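Local coordinates for probable zinc protease (Pseudomonas aeruginosa, PDB 4NNZ), which probably takes part in zinc-dependent peptide hydrolysis as one subunit of a heterodimeric protease of the M16 family, at residues D87-Y92 / S183-N188; R269-L274 / S309-S314; A281-R286 / A295-Y300. All coordinates share one frame; numbering follows the deposited sequence.

Contact 1: residues D87-Y92 / S183-N188; sequences DYTAYY and SWYAPN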
loop_
_atom_site.group_PDB
_atom_site.type_symbol
_atom_site.label_atom_id
_atom_site.label_comp_id
_atom_site.label_asym_id
_atom_site.label_seq_id
_atom_site.Cartn_x
_atom_site.Cartn_y
_atom_site.Cartn_z
ATOM N N ASP A 87 2.139 -5.467 -13.528
ATOM C CA ASP A 87 3.060 -4.689 -14.297
ATOM C C ASP A 87 2.702 -4.334 -15.711
ATOM O O ASP A 87 3.364 -3.524 -16.283
ATOM C CB ASP A 87 4.427 -5.334 -14.268
ATOM C CG ASP A 87 5.079 -5.210 -12.939
ATOM O OD1 ASP A 87 4.757 -4.271 -12.234
ATOM O OD2 ASP A 87 5.888 -6.042 -12.580
ATOM N N TYR A 88 1.678 -4.918 -16.278
ATOM C CA TYR A 88 1.379 -4.609 -17.646
ATOM C C TYR A 88 -0.048 -4.815 -18.078
ATOM O O TYR A 88 -0.826 -5.440 -17.428
ATOM C CB TYR A 88 2.324 -5.356 -18.565
ATOM C CG TYR A 88 2.313 -6.802 -18.336
ATOM C CD1 TYR A 88 1.347 -7.581 -18.867
ATOM C CD2 TYR A 88 3.240 -7.382 -17.546
ATOM C CE1 TYR A 88 1.324 -8.918 -18.630
ATOM C CE2 TYR A 88 3.236 -8.718 -17.315
ATOM C CZ TYR A 88 2.278 -9.477 -17.867
ATOM O OH TYR A 88 2.253 -10.791 -17.626
ATOM N N THR A 89 -0.369 -4.224 -19.205
ATOM C CA THR A 89 -1.603 -4.444 -19.895
ATOM C C THR A 89 -1.334 -4.791 -21.318
ATOM O O THR A 89 -0.703 -4.053 -21.994
ATOM C CB THR A 89 -2.378 -3.173 -19.918
ATOM O OG1 THR A 89 -2.436 -2.688 -18.593
ATOM C CG2 THR A 89 -3.749 -3.397 -20.443
ATOM N N ALA A 90 -1.830 -5.914 -21.778
ATOM C CA ALA A 90 -1.547 -6.345 -23.122
ATOM C C ALA A 90 -2.746 -6.654 -23.977
ATOM O O ALA A 90 -3.624 -7.321 -23.565
ATOM C CB ALA A 90 -0.615 -7.523 -23.088
ATOM N N TYR A 91 -2.739 -6.189 -25.208
ATOM C CA TYR A 91 -3.779 -6.526 -26.137
ATOM C C TYR A 91 -3.168 -7.283 -27.282
ATOM O O TYR A 91 -2.212 -6.855 -27.842
ATOM C CB TYR A 91 -4.462 -5.285 -26.655
ATOM C CG TYR A 91 -5.006 -4.349 -25.628
ATOM C CD1 TYR A 91 -4.187 -3.524 -24.926
ATOM C CD2 TYR A 91 -6.341 -4.264 -25.397
ATOM C CE1 TYR A 91 -4.682 -2.656 -24.005
ATOM C CE2 TYR A 91 -6.845 -3.397 -24.476
ATOM C CZ TYR A 91 -6.003 -2.598 -23.788
ATOM O OH TYR A 91 -6.494 -1.737 -22.876
ATOM N N TYR A 92 -3.724 -8.426 -27.620
ATOM C CA TYR A 92 -3.186 -9.211 -28.691
ATOM C C TYR A 92 -4.248 -9.801 -29.556
ATOM O O TYR A 92 -5.315 -10.096 -29.108
ATOM C CB TYR A 92 -2.360 -10.343 -28.141
ATOM C CG TYR A 92 -3.149 -11.257 -27.274
ATOM C CD1 TYR A 92 -3.262 -11.019 -25.938
ATOM C CD2 TYR A 92 -3.788 -12.347 -27.792
ATOM C CE1 TYR A 92 -3.983 -11.853 -25.129
ATOM C CE2 TYR A 92 -4.513 -13.192 -26.996
ATOM C CZ TYR A 92 -4.610 -12.944 -25.663
ATOM O OH TYR A 92 -5.337 -13.774 -24.841
ATOM N N SER A 183 -2.358 9.628 -19.282
ATOM C CA SER A 183 -1.066 9.514 -18.688
ATOM C C SER A 183 -0.225 8.394 -19.194
ATOM O O SER A 183 0.937 8.551 -19.351
ATOM C CB SER A 183 -1.196 9.430 -17.193
ATOM O OG SER A 183 -2.240 10.246 -16.781
ATOM N N TRP A 184 -0.813 7.236 -19.376
ATOM C CA TRP A 184 -0.043 6.032 -19.553
ATOM C C TRP A 184 -0.147 5.323 -20.866
ATOM O O TRP A 184 0.714 4.562 -21.202
ATOM C CB TRP A 184 -0.393 5.047 -18.469
ATOM C CG TRP A 184 -0.121 5.490 -17.129
ATOM C CD1 TRP A 184 -1.019 5.797 -16.206
ATOM C CD2 TRP A 184 1.145 5.622 -16.512
ATOM N NE1 TRP A 184 -0.415 6.138 -15.056
ATOM C CE2 TRP A 184 0.927 6.031 -15.227
ATOM C CE3 TRP A 184 2.445 5.442 -16.935
ATOM C CZ2 TRP A 184 1.933 6.258 -14.364
ATOM C CZ3 TRP A 184 3.432 5.674 -16.079
ATOM C CH2 TRP A 184 3.184 6.083 -14.817
ATOM N N TYR A 185 -1.224 5.527 -21.583
ATOM C CA TYR A 185 -1.379 4.864 -22.844
ATOM C C TYR A 185 -0.722 5.681 -23.905
ATOM O O TYR A 185 -1.358 6.384 -24.632
ATOM C CB TYR A 185 -2.844 4.663 -23.143
ATOM C CG TYR A 185 -3.376 3.366 -22.653
ATOM C CD1 TYR A 185 -3.327 3.032 -21.322
ATOM C CD2 TYR A 185 -3.931 2.476 -23.511
ATOM C CE1 TYR A 185 -3.808 1.834 -20.871
ATOM C CE2 TYR A 185 -4.416 1.285 -23.063
ATOM C CZ TYR A 185 -4.347 0.975 -21.748
ATOM O OH TYR A 185 -4.830 -0.205 -21.338
ATOM N N ALA A 186 0.574 5.610 -23.958
ATOM C CA ALA A 186 1.298 6.423 -24.858
ATOM C C ALA A 186 2.332 5.595 -25.571
ATOM O O ALA A 186 2.803 4.617 -25.050
ATOM C CB ALA A 186 1.940 7.551 -24.117
ATOM N N PRO A 187 2.754 6.044 -26.743
ATOM C CA PRO A 187 3.637 5.292 -27.617
ATOM C C PRO A 187 4.939 5.007 -26.966
ATOM O O PRO A 187 5.491 3.970 -27.161
ATOM C CB PRO A 187 3.840 6.236 -28.773
ATOM C CG PRO A 187 2.715 7.204 -28.702
ATOM C CD PRO A 187 1.873 6.895 -27.527
ATOM N N ASN A 188 5.400 5.919 -26.149
ATOM C CA ASN A 188 6.646 5.739 -25.480
ATOM C C ASN A 188 6.475 4.925 -24.225
ATOM O O ASN A 188 7.412 4.681 -23.519
ATOM C CB ASN A 188 7.324 7.061 -25.213
ATOM C CG ASN A 188 6.405 8.088 -24.620
ATOM O OD1 ASN A 188 5.449 8.494 -25.230
ATOM N ND2 ASN A 188 6.723 8.532 -23.438
HETATM O O HOH W 1 -4.240 -0.881 -18.734
#
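The rings of Tyr-91 and Tyr-185 meet through their hydroxyls, each OH lying at the edge of the other ring and in its plane. A face of the Tyr-185 ring stacks on Tyr-35. Its in-plane edge also takes a water, so two oxygens gather around the one hydroxyl. The two ring planes stand steeply to one another, at about 74° from the atomic positions, and the side chains approach from opposite directions. Tyr-91 OH lies 2.7 Å from Tyr-185 OH, a hydrogen bond in which either group could be the donor. The angle from Tyr-185 CZ through Tyr-185 OH to Tyr-91 OH is 123°, as expected for a phenol oxygen using its ring plane. Beside the bond the carbons also come close, Tyr-91 CE1 being 4.1 Å from Tyr-185 CE2.

Tyr-185 follows directly on helix 174-184 and forms the centre of an inverse gamma turn, while Thr-89 and Tyr-91 belong to strand 89-96, a member of the mixed sheet in one of the alpha/beta units of this M16 protein. From this turn the ring extends until its hydroxyl reaches the strand. In Tyr-91, whose CB already points to 183-188, CG anti to the carbonyl carbon (chi1 -54°) places the OH end at Tyr-185 OH. Thr-89 crosses Tyr-185 at about a right angle, its CG2 methyl 3.5 Å from Tyr-185 OH. The water links the same pair, 2.8 Å from Tyr-185 OH and 2.6 Å from Thr-89 OG1. Two partners, the Ile-37 carbonyl and the water, so grip this buried threonine hydroxyl and would limit its rotation.

Contact 2: residues R269-L274 / S309-S314; sequences RLIGAL and SLFVLS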
loop_
_atom_site.group_PDB
_atom_site.type_symbol
_atom_site.label_atom_id
_atom_site.label_comp_id
_atom_site.label_asym_id
_atom_site.label_seq_id
_atom_site.Cartn_x
_atom_site.Cartn_y
_atom_site.Cartn_z
ATOM N N ARG A 269 14.577 -20.236 -9.140
ATOM C CA ARG A 269 13.722 -20.900 -10.081
ATOM C C ARG A 269 13.945 -22.381 -10.036
ATOM O O ARG A 269 13.023 -23.145 -10.024
ATOM C CB ARG A 269 14.005 -20.371 -11.466
ATOM C CG ARG A 269 14.140 -18.878 -11.468
ATOM C CD ARG A 269 14.475 -18.325 -12.819
ATOM N NE ARG A 269 13.734 -18.952 -13.886
ATOM C CZ ARG A 269 14.038 -18.833 -15.160
ATOM N NH1 ARG A 269 15.060 -18.123 -15.521
ATOM N NH2 ARG A 269 13.321 -19.421 -16.069
ATOM N N LEU A 270 15.199 -22.760 -9.981
ATOM C CA LEU A 270 15.608 -24.121 -9.873
ATOM C C LEU A 270 15.115 -24.736 -8.579
ATOM O O LEU A 270 14.748 -25.874 -8.555
ATOM C CB LEU A 270 17.127 -24.213 -9.974
ATOM C CG LEU A 270 17.833 -24.775 -11.200
ATOM C CD1 LEU A 270 17.229 -26.070 -11.647
ATOM C CD2 LEU A 270 17.813 -23.807 -12.352
ATOM N N ILE A 271 15.103 -23.987 -7.497
ATOM C CA ILE A 271 14.617 -24.511 -6.238
ATOM C C ILE A 271 13.153 -24.866 -6.312
ATOM O O ILE A 271 12.741 -25.847 -5.746
ATOM C CB ILE A 271 14.924 -23.573 -5.054
ATOM C CG1 ILE A 271 16.370 -23.680 -4.657
ATOM C CG2 ILE A 271 14.142 -23.923 -3.815
ATOM C CD1 ILE A 271 16.864 -22.474 -3.925
ATOM N N GLY A 272 12.372 -24.067 -7.003
ATOM C CA GLY A 272 10.986 -24.384 -7.146
ATOM C C GLY A 272 10.773 -25.677 -7.860
ATOM O O GLY A 272 9.945 -26.442 -7.507
ATOM N N ALA A 273 11.546 -25.890 -8.893
ATOM C CA ALA A 273 11.482 -27.091 -9.668
ATOM C C ALA A 273 11.869 -28.309 -8.868
ATOM O O ALA A 273 11.305 -29.350 -9.020
ATOM C CB ALA A 273 12.319 -26.947 -10.910
ATOM N N LEU A 274 12.850 -28.161 -8.014
ATOM C CA LEU A 274 13.253 -29.214 -7.133
ATOM C C LEU A 274 12.173 -29.599 -6.155
ATOM O O LEU A 274 12.078 -30.716 -5.753
ATOM C CB LEU A 274 14.479 -28.800 -6.346
ATOM C CG LEU A 274 15.835 -28.831 -7.006
ATOM C CD1 LEU A 274 16.744 -27.929 -6.219
ATOM C CD2 LEU A 274 16.411 -30.229 -7.084
ATOM N N SER A 309 9.800 -9.909 -5.911
ATOM C CA SER A 309 8.959 -11.045 -6.092
ATOM C C SER A 309 8.778 -11.874 -4.847
ATOM O O SER A 309 9.270 -11.562 -3.816
ATOM C CB SER A 309 9.477 -11.899 -7.231
ATOM O OG SER A 309 8.548 -12.884 -7.550
ATOM N N LEU A 310 8.021 -12.936 -4.994
ATOM C CA LEU A 310 7.620 -13.787 -3.920
ATOM C C LEU A 310 7.846 -15.228 -4.289
ATOM O O LEU A 310 7.516 -15.626 -5.362
ATOM C CB LEU A 310 6.146 -13.585 -3.713
ATOM C CG LEU A 310 5.537 -12.904 -2.516
ATOM C CD1 LEU A 310 4.148 -13.432 -2.332
ATOM C CD2 LEU A 310 6.324 -13.137 -1.253
ATOM N N PHE A 311 8.394 -16.007 -3.380
ATOM C CA PHE A 311 8.556 -17.420 -3.581
ATOM C C PHE A 311 7.502 -18.098 -2.774
ATOM O O PHE A 311 7.479 -17.988 -1.605
ATOM C CB PHE A 311 9.918 -17.884 -3.103
ATOM C CG PHE A 311 10.227 -19.304 -3.447
ATOM C CD1 PHE A 311 9.745 -20.329 -2.690
ATOM C CD2 PHE A 311 10.997 -19.604 -4.523
ATOM C CE1 PHE A 311 10.023 -21.621 -3.004
ATOM C CE2 PHE A 311 11.282 -20.896 -4.838
ATOM C CZ PHE A 311 10.794 -21.903 -4.081
ATOM N N VAL A 312 6.619 -18.813 -3.428
ATOM C CA VAL A 312 5.415 -19.262 -2.792
ATOM C C VAL A 312 5.239 -20.748 -2.630
ATOM O O VAL A 312 5.536 -21.509 -3.475
ATOM C CB VAL A 312 4.187 -18.661 -3.467
ATOM C CG1 VAL A 312 2.937 -19.066 -2.749
ATOM C CG2 VAL A 312 4.284 -17.171 -3.434
ATOM N N LEU A 313 4.737 -21.138 -1.487
ATOM C CA LEU A 313 4.471 -22.516 -1.199
ATOM C C LEU A 313 3.013 -22.717 -0.858
ATOM O O LEU A 313 2.417 -21.934 -0.182
ATOM C CB LEU A 313 5.332 -22.971 -0.050
ATOM C CG LEU A 313 6.712 -23.413 -0.462
ATOM C CD1 LEU A 313 7.725 -22.339 -0.193
ATOM C CD2 LEU A 313 7.082 -24.685 0.243
ATOM N N SER A 314 2.441 -23.775 -1.382
ATOM C CA SER A 314 1.079 -24.118 -1.097
ATOM C C SER A 314 0.908 -25.578 -0.720
ATOM O O SER A 314 1.321 -26.438 -1.444
ATOM C CB SER A 314 0.279 -23.832 -2.323
ATOM O OG SER A 314 -0.852 -23.132 -1.992
#
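Phe-311 reaches from its strand to the helix backbone at Gly-272 and to the neighbouring Ile-271. The far end of the ring does the touching: Phe-311 CZ is 3.9 Å from Gly-272 CA and also 3.9 Å from Ile-271 CG2. Both carbons approach the ring obliquely. Gly-272 N, by contrast, lies in the ring plane at the edge, 4.0 Å from Phe-311 CE2, so the ring is directed at the helix backbone itself. The closest CA atoms across the contact, those of Gly-272 and Phe-311, are 8.2 Å apart, a gap spanned mainly by the aromatic side chain.

Torsions account for this reach. Phe-311 holds CG anti to its backbone N (chi1 -172°), which carries the ring out from the strand, whereas Ile-271 turns its CG2 branch, rather than the longer CG1 arm, to the phenylalanine. The two side chains cross at about a right angle.

In the next shell, Leu-313 CD1 sits at the edge of the Phe-311 ring, in its plane and 3.7 Å from CE1, and Phe-410 makes an edge-to-face contact with the same ring. Buried neighbours of this kind would restrict rotation of the ring. The side-chain contact is apolar, consistent with a helix resting on the face of a sheet. Strand 309-317 runs between strands 246-253 and 294-301, with backbone hydrogen bonds from Phe-311 to Phe-251 and from Val-312 to Tyr-300, while helix 262-276 also packs against helix 346-364 through Leu-270, Ala-273 and Leu-274, and against helix 386-396 through Leu-270 and a salt bridge from Arg-269 to Asp-390.

Contact 3: residues A281-R286 / A295-Y300; sequences ARLASR and AGASTY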
loop_
_atom_site.group_PDB
_atom_site.type_symbol
_atom_site.label_atom_id
_atom_site.label_comp_id
_atom_site.label_asym_id
_atom_site.label_seq_id
_atom_site.Cartn_x
_atom_site.Cartn_y
_atom_site.Cartn_z
ATOM N N ALA A 281 9.978 -35.116 -7.381
ATOM C CA ALA A 281 10.309 -33.871 -6.748
ATOM C C ALA A 281 10.077 -34.016 -5.263
ATOM O O ALA A 281 9.332 -34.857 -4.839
ATOM C CB ALA A 281 9.464 -32.764 -7.298
ATOM N N ARG A 282 10.745 -33.185 -4.490
ATOM C CA ARG A 282 10.865 -33.380 -3.064
ATOM C C ARG A 282 9.589 -33.374 -2.276
ATOM O O ARG A 282 9.398 -34.212 -1.435
ATOM C CB ARG A 282 11.760 -32.310 -2.495
ATOM C CG ARG A 282 13.171 -32.742 -2.322
ATOM C CD ARG A 282 14.106 -32.039 -3.257
ATOM N NE ARG A 282 15.236 -31.562 -2.507
ATOM C CZ ARG A 282 16.307 -32.279 -2.254
ATOM N NH1 ARG A 282 16.411 -33.492 -2.733
ATOM N NH2 ARG A 282 17.280 -31.767 -1.553
ATOM N N LEU A 283 8.728 -32.425 -2.537
ATOM C CA LEU A 283 7.532 -32.343 -1.771
ATOM C C LEU A 283 6.661 -33.547 -1.965
ATOM O O LEU A 283 6.072 -34.019 -1.028
ATOM C CB LEU A 283 6.769 -31.086 -2.112
ATOM C CG LEU A 283 7.394 -29.785 -1.680
ATOM C CD1 LEU A 283 6.529 -28.637 -2.134
ATOM C CD2 LEU A 283 7.547 -29.795 -0.189
ATOM N N ALA A 284 6.542 -34.015 -3.189
ATOM C CA ALA A 284 5.724 -35.174 -3.419
ATOM C C ALA A 284 6.246 -36.437 -2.782
ATOM O O ALA A 284 5.524 -37.138 -2.117
ATOM C CB ALA A 284 5.552 -35.386 -4.904
ATOM N N SER A 285 7.493 -36.748 -3.041
ATOM C CA SER A 285 8.054 -37.941 -2.502
ATOM C C SER A 285 8.131 -37.898 -1.017
ATOM O O SER A 285 7.761 -38.825 -0.345
ATOM C CB SER A 285 9.453 -38.053 -3.005
ATOM O OG SER A 285 9.793 -36.862 -3.615
ATOM N N ARG A 286 8.707 -36.840 -0.507
ATOM C CA ARG A 286 8.814 -36.673 0.907
ATOM C C ARG A 286 7.574 -36.386 1.741
ATOM O O ARG A 286 7.451 -36.930 2.805
ATOM C CB ARG A 286 9.926 -35.718 1.208
ATOM C CG ARG A 286 11.174 -36.099 0.485
ATOM C CD ARG A 286 12.325 -35.250 0.928
ATOM N NE ARG A 286 13.529 -35.630 0.241
ATOM C CZ ARG A 286 14.718 -35.135 0.489
ATOM N NH1 ARG A 286 14.869 -34.237 1.420
ATOM N NH2 ARG A 286 15.750 -35.552 -0.200
ATOM N N ALA A 295 -1.926 -33.430 1.485
ATOM C CA ALA A 295 -2.675 -33.883 0.336
ATOM C C ALA A 295 -2.079 -33.481 -0.995
ATOM O O ALA A 295 -2.088 -34.231 -1.939
ATOM C CB ALA A 295 -4.094 -33.381 0.429
ATOM N N GLY A 296 -1.644 -32.237 -1.075
ATOM C CA GLY A 296 -0.967 -31.712 -2.234
ATOM C C GLY A 296 -0.123 -30.549 -1.812
ATOM O O GLY A 296 -0.344 -30.004 -0.788
ATOM N N ALA A 297 0.878 -30.215 -2.585
ATOM C CA ALA A 297 1.712 -29.094 -2.294
ATOM C C ALA A 297 2.296 -28.534 -3.567
ATOM O O ALA A 297 2.685 -29.261 -4.430
ATOM C CB ALA A 297 2.797 -29.501 -1.331
ATOM N N SER A 298 2.367 -27.228 -3.670
ATOM C CA SER A 298 2.899 -26.590 -4.848
ATOM C C SER A 298 3.794 -25.417 -4.556
ATOM O O SER A 298 3.949 -25.024 -3.434
ATOM C CB SER A 298 1.800 -26.163 -5.763
ATOM O OG SER A 298 0.893 -25.376 -5.070
ATOM N N THR A 299 4.412 -24.904 -5.597
ATOM C CA THR A 299 5.221 -23.724 -5.519
ATOM C C THR A 299 4.972 -22.854 -6.719
ATOM O O THR A 299 4.661 -23.326 -7.781
ATOM C CB THR A 299 6.723 -24.027 -5.448
ATOM O OG1 THR A 299 7.189 -24.403 -6.725
ATOM C CG2 THR A 299 7.002 -25.106 -4.541
ATOM N N TYR A 300 5.067 -21.560 -6.521
ATOM C CA TYR A 300 5.033 -20.647 -7.609
ATOM C C TYR A 300 6.029 -19.545 -7.349
ATOM O O TYR A 300 6.088 -19.050 -6.279
ATOM C CB TYR A 300 3.614 -20.132 -7.762
ATOM C CG TYR A 300 3.430 -19.001 -8.732
ATOM C CD1 TYR A 300 3.475 -19.201 -10.088
ATOM C CD2 TYR A 300 3.202 -17.725 -8.278
ATOM C CE1 TYR A 300 3.305 -18.157 -10.967
ATOM C CE2 TYR A 300 3.037 -16.678 -9.147
ATOM C CZ TYR A 300 3.080 -16.894 -10.488
ATOM O OH TYR A 300 2.891 -15.825 -11.328
#
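Leu-283 carries this contact, with Ala-297 and Thr-299 as its partners on the strand. One branch does the work: Leu-283 CD1 lies 3.9 Å from Ala-297 CB and 4.3 Å from Thr-299 CG2. Seen from Leu-283 CD1, Ala-297 CB and Thr-299 CG2 are separated by 114°, so the leucine methyl sits between them rather than over either one. The CA atoms of Leu-283 and Ala-297 are 6.7 Å apart, close enough for the short alanine side chain to be met directly. The CB atoms of Ala-297 and Thr-299 both point toward the helix, and that of the intervening Ser-298 points away, which confines the contact to one face of the strand.

The position of CD1 follows from the leucine torsions. CG is anti to the carbonyl carbon (chi1 -69°) and CD1 is extended from CA (chi2 178°), taking the methyl to the strand. Leu-275 of helix 262-276 and Leu-332 of helix 325-341 also touch this side chain, and Leu-275 reaches Thr-299 too. The apolar cluster therefore draws on several elements.

Two arginines of the same helix form salt bridges away from the strand, Arg-282 NH1 with Glu-348 and Arg-286 NH1 with Asp-338. The guanidinium groups lie close, with Arg-286 CZ 4.0 Å above the plane of the Arg-282 group and offset toward its rim; the acidic partners would offset their like charges. This is helix-on-sheet packing in an alpha/beta unit of the M16 fold, a short helix set by a leucine against strand 294-301, an outermost strand of its sheet within this chain.

Overall arrangement
From the N terminus, contact 1 closes first: strand 89-96 is joined to the end of helix 174-184 across a mostly helical intervening region, tying that end to the six-stranded sheet. The chain then passes strands 233-240 and 246-253 of the five-stranded sheet, and helix 262-276 opens contact 2 at 269-274, which closes only at 309-314. Contact 3, 281-286 with 295-300, is nested within that loop. Contact 2 ties helix 262-276 to strand 309-317 and contact 3 ties helix 282-288 to strand 294-301, the two strands being neighbours in the sheet. Contact 1 lies on the opposite side of the chain's centre, its own centre about 29 Å from that of contact 2.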